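Long-range contact in proteasome assembly chaperone family protein (Pyrococcus furiosus, PDB 5Y9N), which probably acts as a proteasome-assembly-chaperone-like protein, forming a homopentamer whose subunits each carry a long C-terminal helix: residues A[42-47]-A[204-209]. Sequence-based numbering, arbitrary orientation.
Sequences KELDMD and LNVSVE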
# COMPACT_ATOMS: atom_id res chain seq x y z
N LYS A 42 -11.79 -35.11 -12.48
CA LYS A 42 -11.06 -36.00 -13.38
C LYS A 42 -11.76 -37.36 -13.48
O LYS A 42 -12.11 -37.81 -14.57
CB LYS A 42 -9.61 -36.17 -12.90
CG LYS A 42 -8.55 -36.13 -13.99
CD LYS A 42 -7.22 -35.66 -13.41
CE LYS A 42 -7.18 -34.15 -13.22
NZ LYS A 42 -6.17 -33.80 -12.18
N GLU A 43 -11.99 -37.98 -12.33
CA GLU A 43 -12.58 -39.31 -12.26
C GLU A 43 -14.00 -39.40 -12.81
O GLU A 43 -14.39 -40.46 -13.29
CB GLU A 43 -12.56 -39.84 -10.81
CG GLU A 43 -11.17 -40.08 -10.21
CD GLU A 43 -10.36 -41.14 -10.94
OE1 GLU A 43 -10.32 -42.32 -10.51
OE2 GLU A 43 -9.73 -40.78 -11.95
N LEU A 44 -14.77 -38.32 -12.75
CA LEU A 44 -16.09 -38.26 -13.37
C LEU A 44 -16.06 -37.70 -14.80
O LEU A 44 -17.11 -37.29 -15.32
CB LEU A 44 -17.05 -37.45 -12.48
CG LEU A 44 -17.19 -37.96 -11.04
CD1 LEU A 44 -18.07 -37.04 -10.20
CD2 LEU A 44 -17.77 -39.35 -11.01
N ASP A 45 -14.89 -37.70 -15.45
CA ASP A 45 -14.72 -37.22 -16.84
C ASP A 45 -15.55 -35.97 -17.13
O ASP A 45 -16.32 -35.93 -18.09
CB ASP A 45 -15.03 -38.35 -17.87
CG ASP A 45 -14.60 -37.99 -19.32
OD1 ASP A 45 -13.41 -37.72 -19.56
OD2 ASP A 45 -15.47 -37.98 -20.21
N MET A 46 -15.38 -34.95 -16.28
CA MET A 46 -16.13 -33.70 -16.41
C MET A 46 -15.55 -32.87 -17.54
O MET A 46 -14.40 -33.02 -17.87
CB MET A 46 -16.10 -32.88 -15.13
CG MET A 46 -16.71 -33.57 -13.93
SD MET A 46 -17.36 -32.35 -12.76
CE MET A 46 -17.98 -33.45 -11.50
N ASP A 47 -16.36 -31.98 -18.08
CA ASP A 47 -15.93 -31.06 -19.12
C ASP A 47 -15.72 -29.71 -18.48
O ASP A 47 -16.33 -29.39 -17.46
CB ASP A 47 -17.01 -30.95 -20.20
CG ASP A 47 -17.37 -32.28 -20.81
OD1 ASP A 47 -16.56 -32.79 -21.59
OD2 ASP A 47 -18.46 -32.80 -20.50
N LEU A 204 -21.58 -41.70 -5.21
CA LEU A 204 -20.79 -41.60 -6.45
C LEU A 204 -19.88 -42.80 -6.74
O LEU A 204 -19.47 -42.99 -7.91
CB LEU A 204 -19.95 -40.33 -6.46
CG LEU A 204 -20.72 -39.03 -6.61
CD1 LEU A 204 -19.78 -37.85 -6.34
CD2 LEU A 204 -21.39 -38.91 -7.97
N ASN A 205 -19.53 -43.58 -5.71
CA ASN A 205 -18.62 -44.71 -5.90
C ASN A 205 -17.37 -44.43 -6.75
O ASN A 205 -17.10 -45.13 -7.73
CB ASN A 205 -19.39 -45.91 -6.47
CG ASN A 205 -19.82 -46.86 -5.39
OD1 ASN A 205 -21.01 -47.16 -5.27
ND2 ASN A 205 -18.85 -47.32 -4.56
N VAL A 206 -16.63 -43.39 -6.37
CA VAL A 206 -15.34 -43.09 -6.97
C VAL A 206 -14.26 -43.68 -6.06
O VAL A 206 -14.23 -43.43 -4.85
CB VAL A 206 -15.13 -41.57 -7.17
CG1 VAL A 206 -13.68 -41.27 -7.59
CG2 VAL A 206 -16.11 -41.03 -8.21
N SER A 207 -13.39 -44.49 -6.64
CA SER A 207 -12.29 -45.07 -5.91
C SER A 207 -11.27 -43.98 -5.60
O SER A 207 -10.82 -43.25 -6.50
CB SER A 207 -11.61 -46.18 -6.71
OG SER A 207 -10.68 -46.86 -5.89
N VAL A 208 -10.89 -43.90 -4.34
CA VAL A 208 -9.80 -43.06 -3.88
C VAL A 208 -8.44 -43.78 -3.91
O VAL A 208 -7.49 -43.31 -3.28
CB VAL A 208 -10.07 -42.46 -2.47
CG1 VAL A 208 -11.45 -41.79 -2.44
CG2 VAL A 208 -9.92 -43.48 -1.35
N GLU A 209 -8.34 -44.90 -4.62
CA GLU A 209 -7.07 -45.64 -4.70
C GLU A 209 -5.98 -44.84 -5.40
O GLU A 209 -4.90 -44.70 -4.84
CB GLU A 209 -7.24 -47.03 -5.38
CG GLU A 209 -7.33 -48.19 -4.41
CD GLU A 209 -6.04 -48.43 -3.64
OE1 GLU A 209 -4.97 -48.49 -4.27
OE2 GLU A 209 -6.10 -48.55 -2.39
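Leu-204 meets Leu-44 methyl to methyl, the two CD1 atoms 4.3 Å apart, in a contact that illustrates how a helix end and an inter-helix linker can be joined by aliphatic groups, without a hydrogen bond between them. The same leucine also rests on Ile-80 of strand 80-85 and on Asn-199 of helix 188-202. Val-206 then fills the middle of the interface by dividing its branches between two neighbours. With CG1 anti to the backbone N (chi1 171°), it brings this methyl to 3.7 Å from CB of Glu-43, and the other, CG2, to the same distance from CD2 of Leu-44. Glu-43 is the last residue of helix 32-43 and Leu-44 the first beyond it; the helix closes in a Schellman motif: Asp-45, at positive phi, is the C' residue, its N bonding to O of Lys-42 while Met-46 N reaches O of Ala-41. In this PAC2-family domain the contact thus joins that helix terminus to the linker between helix 188-202 and the long helix 209-244. Glu-43 offers its aliphatic stem, CB and CG, to the valine. Ser-207 adds little across the interface, but its OG accepts a weak bond from N of Glu-209 at 3.3 Å, beside Val-208 at the N-cap position of the long helix.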